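Local structure of beta-galactosidase (Bacteroides thetaiotaomicron, 5MUJ) at residues A[205-210]-A[225-230]; A[240-245]-A[259-264]; A[164-169]-A[190-195]. The protein probably hydrolyses an arabinofuranosidic linkage in chain B of the plant pectin rhamnogalacturonan II, holding the glycan in a pocket. All coordinates share one frame; numbering follows the deposited sequence. Where two conformers were deposited one is given.

Contact 1. Residues A[205-210]-A[225-230]. With 8PK (4-O-[(1R)-1-hydroxyethyl]-2-O-methyl-alpha-L-fucopyranose), chain B.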
loop_
_atom_site.group_PDB
_atom_site.type_symbol
_atom_site.label_atom_id
_atom_site.label_comp_id
_atom_site.label_asym_id
_atom_site.label_seq_id
_atom_site.Cartn_x
_atom_site.Cartn_y
_atom_site.Cartn_z
ATOM N N GLN A 205 2.046 -13.567 2.368
ATOM C CA GLN A 205 1.578 -12.504 1.494
ATOM C C GLN A 205 1.541 -11.218 2.290
ATOM O O GLN A 205 1.488 -11.229 3.523
ATOM C CB GLN A 205 0.256 -12.898 0.810
ATOM C CG GLN A 205 0.567 -14.115 -0.136
ATOM C CD GLN A 205 -0.554 -15.085 -0.408
ATOM O OE1 GLN A 205 -0.447 -15.926 -1.343
ATOM N NE2 GLN A 205 -1.541 -15.102 0.435
ATOM N N TYR A 206 1.691 -10.120 1.582
ATOM C CA TYR A 206 1.626 -8.816 2.235
ATOM C C TYR A 206 0.552 -7.924 1.524
ATOM O O TYR A 206 -0.574 -8.414 1.280
ATOM C CB TYR A 206 2.983 -8.170 2.305
ATOM C CG TYR A 206 3.996 -8.862 3.172
ATOM C CD1 TYR A 206 3.948 -8.741 4.553
ATOM C CD2 TYR A 206 5.030 -9.625 2.623
ATOM C CE1 TYR A 206 4.885 -9.308 5.378
ATOM C CE2 TYR A 206 5.958 -10.233 3.448
ATOM C CZ TYR A 206 5.889 -10.092 4.808
ATOM O OH TYR A 206 6.856 -10.668 5.597
ATOM N N LYS A 207 0.857 -6.654 1.207
ATOM C CA LYS A 207 -0.183 -5.742 0.627
ATOM C C LYS A 207 -0.654 -6.253 -0.732
ATOM O O LYS A 207 0.148 -6.931 -1.427
ATOM C CB LYS A 207 0.328 -4.284 0.511
ATOM C CG LYS A 207 -0.547 -3.395 -0.345
ATOM C CD LYS A 207 -0.365 -1.885 -0.149
ATOM C CE LYS A 207 -1.288 -1.099 -1.071
ATOM N NZ LYS A 207 -1.185 0.371 -0.803
ATOM N N SER A 208 -1.933 -6.052 -1.051
ATOM C CA SER A 208 -2.545 -6.278 -2.350
ATOM C C SER A 208 -3.412 -5.088 -2.739
ATOM O O SER A 208 -3.868 -4.345 -1.869
ATOM C CB SER A 208 -3.463 -7.511 -2.287
ATOM O OG SER A 208 -4.503 -7.276 -1.327
ATOM N N THR A 209 -3.643 -4.900 -4.029
ATOM C CA THR A 209 -4.636 -3.907 -4.519
ATOM C C THR A 209 -5.196 -4.477 -5.796
ATOM O O THR A 209 -4.424 -4.998 -6.623
ATOM C CB THR A 209 -4.030 -2.512 -4.760
ATOM O OG1 THR A 209 -3.700 -1.930 -3.503
ATOM C CG2 THR A 209 -5.006 -1.623 -5.461
ATOM N N VAL A 210 -6.508 -4.511 -5.916
ATOM C CA VAL A 210 -7.180 -5.011 -7.117
ATOM C C VAL A 210 -7.667 -3.850 -7.964
ATOM O O VAL A 210 -8.339 -2.926 -7.459
ATOM C CB VAL A 210 -8.364 -5.937 -6.744
ATOM C CG1 VAL A 210 -9.165 -6.359 -7.979
ATOM C CG2 VAL A 210 -7.842 -7.129 -5.954
ATOM N N PHE A 225 -2.314 -6.590 -7.913
ATOM C CA PHE A 225 -0.928 -6.373 -7.759
ATOM C C PHE A 225 -0.675 -6.585 -6.258
ATOM O O PHE A 225 -1.292 -6.062 -5.415
ATOM C CB PHE A 225 -0.383 -4.973 -8.223
ATOM C CG PHE A 225 -0.075 -4.880 -9.678
ATOM C CD1 PHE A 225 -1.072 -4.812 -10.582
ATOM C CD2 PHE A 225 1.233 -4.942 -10.164
ATOM C CE1 PHE A 225 -0.820 -4.756 -11.896
ATOM C CE2 PHE A 225 1.479 -4.903 -11.530
ATOM C CZ PHE A 225 0.446 -4.759 -12.390
ATOM N N TYR A 226 0.213 -7.514 -5.940
ATOM C CA TYR A 226 0.518 -7.821 -4.537
ATOM C C TYR A 226 1.966 -8.193 -4.315
ATOM O O TYR A 226 2.647 -8.659 -5.241
ATOM C CB TYR A 226 -0.398 -8.916 -3.953
ATOM C CG TYR A 226 -0.249 -10.350 -4.456
ATOM C CD1 TYR A 226 -0.613 -10.698 -5.756
ATOM C CD2 TYR A 226 0.153 -11.347 -3.581
ATOM C CE1 TYR A 226 -0.556 -12.028 -6.178
ATOM C CE2 TYR A 226 0.268 -12.667 -4.013
ATOM C CZ TYR A 226 -0.109 -12.978 -5.312
ATOM O OH TYR A 226 -0.071 -14.287 -5.784
ATOM N N ASN A 227 2.462 -7.929 -3.115
ATOM C CA ASN A 227 3.824 -8.308 -2.748
ATOM C C ASN A 227 3.792 -9.419 -1.695
ATOM O O ASN A 227 2.817 -9.636 -0.993
ATOM C CB ASN A 227 4.746 -7.103 -2.378
ATOM C CG ASN A 227 4.212 -6.252 -1.242
ATOM O OD1 ASN A 227 3.243 -5.497 -1.429
ATOM N ND2 ASN A 227 4.907 -6.280 -0.098
ATOM N N ALA A 228 4.836 -10.245 -1.720
ATOM C CA ALA A 228 4.886 -11.450 -0.908
ATOM C C ALA A 228 6.346 -11.808 -0.733
ATOM O O ALA A 228 7.159 -11.316 -1.470
ATOM C CB ALA A 228 4.146 -12.578 -1.617
ATOM N N GLY A 229 6.641 -12.641 0.273
ATOM C CA GLY A 229 7.991 -13.097 0.577
ATOM C C GLY A 229 8.229 -14.513 0.046
ATOM O O GLY A 229 7.366 -15.335 0.106
ATOM N N GLY A 230 9.412 -14.725 -0.496
ATOM C CA GLY A 230 9.863 -16.047 -0.943
ATOM C C GLY A 230 11.335 -16.053 -1.211
ATOM O O GLY A 230 12.043 -15.055 -1.035
HETATM O O9 8PK B . 8.287 -16.134 8.659
HETATM C C8 8PK B . 7.775 -15.271 7.650
HETATM C C10 8PK B . 6.268 -15.387 7.571
HETATM O O4 8PK B . 8.180 -13.919 7.910
HETATM C C4 8PK B . 9.594 -13.766 8.063
HETATM C C5 8PK B . 9.864 -12.601 8.993
HETATM C C6 8PK B . 9.179 -12.792 10.352
HETATM O O5 8PK B . 9.414 -11.372 8.379
HETATM C C3 8PK B . 10.280 -13.552 6.718
HETATM O O3 8PK B . 10.057 -14.631 5.804
HETATM C C2 8PK B . 9.750 -12.276 6.107
HETATM O O2 8PK B . 10.431 -12.069 4.862
HETATM C C7 8PK B . 9.605 -12.249 3.703
HETATM C C1 8PK B . 9.957 -11.107 7.073
#
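Y206 and K207 meet N227 in a buried antiparallel pairing of strands 204-212 and 222-231, the first two strands of a four-stranded blade, and the pairing is interrupted by a beta bulge. Two residues face one at this point: Y206 N donates to N227 O at 2.9 Å, while N227 N donates to K207 O at 3.0 Å. Further along, T209 and F225 return to a regular two-bond pair. The chi1 of N227 (57°) sets its carboxamide between backbone N and carbonyl carbon, where ND2 lies 3.6 Å from Y206 CB and OD1 beside K207 CB. OD1 accepts from D273 N, and ND2 reaches E240 weakly. On the face carrying Q205, S208, Y226 and A228, Q205 CG touches Y226 CE2 at the ring edge, 4.1 Å away, with amide and ring planes 81° apart. The Y226 hydroxyl is bonded to E201. Y206 turns its ring edge to the next strand, CD2 coming 4.0 Å from A228 CA, and its OH packs 3.3 Å from C2 of the methylfucose unit 8PK. G229 CA sits 3.6 Å from the sugar's C7 methyl, a spot where any CB would clash. Replacing Y206 with an alanine would probably leave C2 and C7 of the sugar without this ring and hydroxyl beside them, and open a gap against A228 and G229. Five such antiparallel blades make a beta-propeller, and the hairpin here lends Y206 and G229 to its glycan pocket.

Contact 2. Residues A[240-245]-A[259-264]; sequences ERVGIA and NPVFAH
Most unusual here is the carboxamide of N259, which meets I244 as a strand's backbone would, although 259-264 is not a regular strand. I244 N donates to N259 OD1 at 2.9 Å, and N259 ND2 returns a nearly straight bond (171°) to I244 O at 2.8 Å, so both polar atoms of the I244 backbone are gripped and the amide cannot easily flip. A cis peptide then leads into P260, whose CB rests 3.4 Å from V242 O. That same oxygen is shared by V261 N at 2.9 Å and F262 N at 3.3 Å, the classic beta bulge in which V261 and F262 both face V242; V242 N closes the bridge onto F262 O. Outside the backbone, the side chains of I244 and V261 cross at about a right angle, touching through CD1 and CG1 at 4.0 Å. R241, its chain extended from CG to NE, runs alongside P260 and lays CG 3.6 Å from A263 CB, while its guanidinium pairs with E265 and with the carbonyls of G230 and L237. N259 ND2 has a second acceptor in Q198. The chemistry implies a loop held to the blade mainly by carbonyl and amide groups, with the charge of R241, whose aliphatic part does the touching, directed to E265 and other partners beyond it.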
loop_
_atom_site.group_PDB
_atom_site.type_symbol
_atom_site.label_atom_id
_atom_site.label_comp_id
_atom_site.label_asym_id
_atom_site.label_seq_id
_atom_site.Cartn_x
_atom_site.Cartn_y
_atom_site.Cartn_z
ATOM N N GLU A 240 11.126 -9.727 -0.710
ATOM C CA GLU A 240 9.721 -9.429 -1.090
ATOM C C GLU A 240 9.666 -8.837 -2.474
ATOM O O GLU A 240 10.455 -7.955 -2.820
ATOM C CB GLU A 240 9.037 -8.389 -0.168
ATOM C CG GLU A 240 8.960 -8.867 1.250
ATOM C CD GLU A 240 8.099 -7.999 2.144
ATOM O OE1 GLU A 240 7.233 -7.244 1.651
ATOM O OE2 GLU A 240 8.320 -8.057 3.357
ATOM N N ARG A 241 8.757 -9.351 -3.252
ATOM C CA ARG A 241 8.674 -9.099 -4.651
ATOM C C ARG A 241 7.203 -8.864 -5.019
ATOM O O ARG A 241 6.287 -9.253 -4.269
ATOM C CB ARG A 241 9.219 -10.313 -5.424
ATOM C CG ARG A 241 10.688 -10.578 -5.181
ATOM C CD ARG A 241 11.095 -11.949 -5.760
ATOM N NE ARG A 241 12.474 -12.241 -5.410
ATOM C CZ ARG A 241 12.877 -12.870 -4.298
ATOM N NH1 ARG A 241 12.011 -13.231 -3.352
ATOM N NH2 ARG A 241 14.168 -13.128 -4.109
ATOM N N VAL A 242 6.986 -8.356 -6.224
ATOM C CA VAL A 242 5.658 -7.957 -6.688
ATOM C C VAL A 242 5.186 -8.865 -7.820
ATOM O O VAL A 242 5.919 -9.080 -8.810
ATOM C CB VAL A 242 5.656 -6.492 -7.144
ATOM C CG1 VAL A 242 4.361 -6.159 -7.835
ATOM C CG2 VAL A 242 5.877 -5.566 -5.959
ATOM N N GLY A 243 3.955 -9.347 -7.691
ATOM C CA GLY A 243 3.331 -10.154 -8.727
ATOM C C GLY A 243 1.883 -9.844 -8.919
ATOM O O GLY A 243 1.323 -9.033 -8.214
ATOM N N ILE A 244 1.283 -10.518 -9.890
ATOM C CA ILE A 244 -0.063 -10.290 -10.370
ATOM C C ILE A 244 -0.947 -11.525 -10.194
ATOM O O ILE A 244 -0.497 -12.710 -10.399
ATOM C CB ILE A 244 -0.006 -9.899 -11.865
ATOM C CG1 ILE A 244 0.640 -8.510 -12.061
ATOM C CG2 ILE A 244 -1.366 -9.969 -12.519
ATOM C CD1 ILE A 244 0.884 -8.150 -13.510
ATOM N N ALA A 245 -2.194 -11.305 -9.805
ATOM C CA ALA A 245 -3.219 -12.367 -9.824
ATOM C C ALA A 245 -4.400 -11.863 -10.591
ATOM O O ALA A 245 -4.608 -10.658 -10.610
ATOM C CB ALA A 245 -3.630 -12.802 -8.447
ATOM N N ASN A 259 4.855 -14.464 -13.071
ATOM C CA ASN A 259 5.274 -13.887 -11.780
ATOM C C ASN A 259 6.666 -14.347 -11.298
ATOM O O ASN A 259 7.117 -15.488 -11.648
ATOM C CB ASN A 259 4.298 -14.259 -10.680
ATOM C CG ASN A 259 3.044 -13.435 -10.701
ATOM O OD1 ASN A 259 3.039 -12.343 -11.255
ATOM N ND2 ASN A 259 1.954 -13.965 -10.132
ATOM N N PRO A 260 7.377 -13.532 -10.502
ATOM C CA PRO A 260 7.032 -12.118 -10.155
ATOM C C PRO A 260 7.323 -11.167 -11.317
ATOM O O PRO A 260 8.194 -11.440 -12.130
ATOM C CB PRO A 260 7.929 -11.824 -8.934
ATOM C CG PRO A 260 9.048 -12.829 -8.995
ATOM C CD PRO A 260 8.571 -14.031 -9.781
ATOM N N VAL A 261 6.598 -10.051 -11.414
ATOM C CA VAL A 261 6.792 -9.110 -12.514
ATOM C C VAL A 261 7.717 -7.919 -12.157
ATOM O O VAL A 261 8.083 -7.148 -13.037
ATOM C CB VAL A 261 5.455 -8.534 -13.017
ATOM C CG1 VAL A 261 4.558 -9.650 -13.511
ATOM C CG2 VAL A 261 4.760 -7.657 -11.958
ATOM N N PHE A 262 8.060 -7.771 -10.882
ATOM C CA PHE A 262 8.930 -6.682 -10.478
ATOM C C PHE A 262 9.615 -7.010 -9.179
ATOM O O PHE A 262 8.961 -7.305 -8.204
ATOM C CB PHE A 262 8.121 -5.402 -10.307
ATOM C CG PHE A 262 8.961 -4.171 -10.177
ATOM C CD1 PHE A 262 9.918 -3.823 -11.130
ATOM C CD2 PHE A 262 8.742 -3.322 -9.119
ATOM C CE1 PHE A 262 10.676 -2.669 -11.000
ATOM C CE2 PHE A 262 9.495 -2.182 -8.973
ATOM C CZ PHE A 262 10.466 -1.843 -9.906
ATOM N N ALA A 263 10.947 -6.973 -9.197
ATOM C CA ALA A 263 11.742 -7.349 -8.065
ATOM C C ALA A 263 13.096 -6.677 -8.166
ATOM O O ALA A 263 13.525 -6.307 -9.255
ATOM C CB ALA A 263 11.939 -8.854 -8.038
ATOM N N HIS A 264 13.767 -6.577 -7.022
ATOM C CA HIS A 264 15.172 -6.180 -6.948
ATOM C C HIS A 264 15.955 -7.224 -6.167
ATOM O O HIS A 264 15.739 -7.414 -4.980
ATOM C CB HIS A 264 15.253 -4.810 -6.290
ATOM C CG HIS A 264 14.547 -3.759 -7.070
ATOM N ND1 HIS A 264 13.255 -3.362 -6.785
ATOM C CD2 HIS A 264 14.949 -3.014 -8.128
ATOM C CE1 HIS A 264 12.896 -2.422 -7.642
ATOM N NE2 HIS A 264 13.907 -2.188 -8.460
HETATM O O HOH W 1 12.642 -7.317 -4.240
#

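Contact 3. Residues A[164-169]-A[190-195]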
loop_
_atom_site.group_PDB
_atom_site.type_symbol
_atom_site.label_atom_id
_atom_site.label_comp_id
_atom_site.label_asym_id
_atom_site.label_seq_id
_atom_site.Cartn_x
_atom_site.Cartn_y
_atom_site.Cartn_z
ATOM N N PRO A 164 1.830 -16.800 9.282
ATOM C CA PRO A 164 1.800 -16.149 7.982
ATOM C C PRO A 164 0.568 -15.259 7.741
ATOM O O PRO A 164 -0.448 -15.341 8.456
ATOM C CB PRO A 164 1.887 -17.327 6.976
ATOM C CG PRO A 164 1.406 -18.492 7.728
ATOM C CD PRO A 164 1.853 -18.271 9.143
ATOM N N LEU A 165 0.681 -14.410 6.729
ATOM C CA LEU A 165 -0.437 -13.554 6.325
ATOM C C LEU A 165 -0.918 -13.917 4.924
ATOM O O LEU A 165 -0.106 -14.298 4.062
ATOM C CB LEU A 165 -0.056 -12.103 6.420
ATOM C CG LEU A 165 0.632 -11.694 7.690
ATOM C CD1 LEU A 165 1.561 -10.525 7.370
ATOM C CD2 LEU A 165 -0.361 -11.339 8.777
ATOM N N PHE A 166 -2.235 -13.929 4.739
ATOM C CA PHE A 166 -2.863 -14.305 3.486
ATOM C C PHE A 166 -3.725 -13.160 2.981
ATOM O O PHE A 166 -4.094 -12.286 3.783
ATOM C CB PHE A 166 -3.731 -15.584 3.638
ATOM C CG PHE A 166 -3.100 -16.680 4.448
ATOM C CD1 PHE A 166 -1.784 -17.079 4.219
ATOM C CD2 PHE A 166 -3.818 -17.312 5.444
ATOM C CE1 PHE A 166 -1.203 -18.090 4.979
ATOM C CE2 PHE A 166 -3.247 -18.334 6.198
ATOM C CZ PHE A 166 -1.935 -18.704 5.966
ATOM N N VAL A 167 -4.101 -13.165 1.701
ATOM C CA VAL A 167 -4.972 -12.126 1.111
ATOM C C VAL A 167 -6.448 -12.406 1.362
ATOM O O VAL A 167 -7.032 -13.329 0.874
ATOM C CB VAL A 167 -4.738 -11.916 -0.433
ATOM C CG1 VAL A 167 -5.440 -10.658 -1.002
ATOM C CG2 VAL A 167 -3.272 -11.729 -0.705
ATOM N N GLY A 168 -7.109 -11.508 2.080
ATOM C CA GLY A 168 -8.550 -11.580 2.241
ATOM C C GLY A 168 -9.339 -10.620 1.345
ATOM O O GLY A 168 -8.778 -9.718 0.732
ATOM N N LEU A 169 -10.640 -10.853 1.262
ATOM C CA LEU A 169 -11.551 -10.066 0.439
ATOM C C LEU A 169 -12.677 -9.535 1.323
ATOM O O LEU A 169 -13.258 -10.299 2.107
ATOM C CB LEU A 169 -12.197 -10.925 -0.653
ATOM C CG LEU A 169 -13.150 -10.199 -1.622
ATOM C CD1 LEU A 169 -12.433 -9.142 -2.463
ATOM C CD2 LEU A 169 -13.860 -11.223 -2.513
ATOM N N LEU A 190 -6.464 -15.652 -1.575
ATOM C CA LEU A 190 -5.177 -16.238 -1.945
ATOM C C LEU A 190 -4.478 -16.599 -0.670
ATOM O O LEU A 190 -4.562 -15.904 0.339
ATOM C CB LEU A 190 -4.251 -15.321 -2.744
ATOM C CG LEU A 190 -4.685 -14.588 -4.033
ATOM C CD1 LEU A 190 -6.006 -13.880 -3.913
ATOM C CD2 LEU A 190 -3.627 -13.570 -4.391
ATOM N N SER A 191 -3.685 -17.650 -0.724
ATOM C CA SER A 191 -2.945 -18.072 0.449
ATOM C C SER A 191 -1.683 -18.751 -0.039
ATOM O O SER A 191 -1.630 -19.165 -1.196
ATOM C CB SER A 191 -3.814 -18.994 1.298
ATOM O OG SER A 191 -3.048 -19.907 2.075
ATOM N N ILE A 192 -0.704 -18.852 0.851
ATOM C CA ILE A 192 0.599 -19.539 0.566
ATOM C C ILE A 192 0.501 -21.085 0.404
ATOM O O ILE A 192 1.403 -21.703 -0.136
ATOM C CB ILE A 192 1.663 -19.240 1.668
ATOM C CG1 ILE A 192 1.356 -20.029 2.966
ATOM C CG2 ILE A 192 1.805 -17.728 1.894
ATOM C CD1 ILE A 192 2.360 -19.980 4.080
ATOM N N HIS A 193 -0.585 -21.641 0.944
ATOM C CA HIS A 193 -0.922 -23.047 0.943
ATOM C C HIS A 193 -1.704 -23.480 -0.267
ATOM O O HIS A 193 -1.901 -24.687 -0.453
ATOM C CB HIS A 193 -1.713 -23.342 2.206
ATOM C CG HIS A 193 -0.927 -23.139 3.461
ATOM N ND1 HIS A 193 0.336 -23.656 3.641
ATOM C CD2 HIS A 193 -1.217 -22.456 4.590
ATOM C CE1 HIS A 193 0.787 -23.317 4.834
ATOM N NE2 HIS A 193 -0.139 -22.588 5.430
ATOM N N ASP A 194 -2.094 -22.558 -1.133
ATOM C CA ASP A 194 -2.782 -22.932 -2.357
ATOM C C ASP A 194 -1.904 -23.867 -3.227
ATOM O O ASP A 194 -0.686 -23.731 -3.275
ATOM C CB ASP A 194 -3.141 -21.701 -3.194
ATOM C CG ASP A 194 -4.093 -20.687 -2.495
ATOM O OD1 ASP A 194 -4.895 -21.037 -1.622
ATOM O OD2 ASP A 194 -4.058 -19.497 -2.921
ATOM N N LYS A 195 -2.554 -24.781 -3.942
ATOM C CA LYS A 195 -1.888 -25.721 -4.890
ATOM C C LYS A 195 -1.114 -24.965 -5.950
ATOM O O LYS A 195 -0.063 -25.394 -6.378
ATOM C CB LYS A 195 -2.963 -26.518 -5.626
#
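V167 N donates to L190 O at 3.1 Å, and L190 N answers with a weak, long bond to V167 O, making a single antiparallel hydrogen-bonded bridge. It joins the third strand of one propeller blade, 166-172, to the connection that runs on toward the next blade. L190 O also receives a weak bond from Q205 NE2, so this carbonyl ties the neighbouring blade in as well. Just after the bridge the connection folds into a type I beta turn from S191 to D194. D194 OD2 takes the amide of S191 at 2.9 Å, approached from above the carboxylate plane, and the same oxygen forms a salt bridge with R255; these two partners probably keep the carboxylate firmly charged. In the conformer given for S191, its OG accepts from H193 N, an ST turn. That OG stands over one face of the F166 ring, toward its rim and 3.7 Å above the plane, though the other conformer makes this detail tentative.

Packing spreads to both sides of the bridge. V167 and L190 lie side by side, CG2 against CD2 at 4.1 Å, with Q205 and M224 also touching V167. F166 swings the other way, to the turn, and its CB comes 3.4 Å from L190 O. At the outer end P164 CB meets I192 CD1 at 4.0 Å. With chi1 at 75°, I192 has its CG1 between backbone N and carbonyl carbon, which puts that carbon 3.8 Å from F166 CE1 and at the same time over the centre of the H193 ring.

Along the chain the contacts come in series, contact 3 first, then contact 1, then contact 2. Contacts 1 and 2 share the sheet of strands 204-212, 222-231 and 238-247 and have centres about 8 Å apart; Y226 O meets G243 N across the two adjacent strands. Contact 3 belongs to the preceding sheet, its centre about 10 Å from that of contact 1 and about 16 Å from that of contact 2. Q205 bridges the blades, since its N reaches L165 O. The series thus runs from one blade, through the inter-blade connection, into the next and out to its following loop, while contacts 1 and 2 also contribute Y206, G229 and E240 to the glycan pocket.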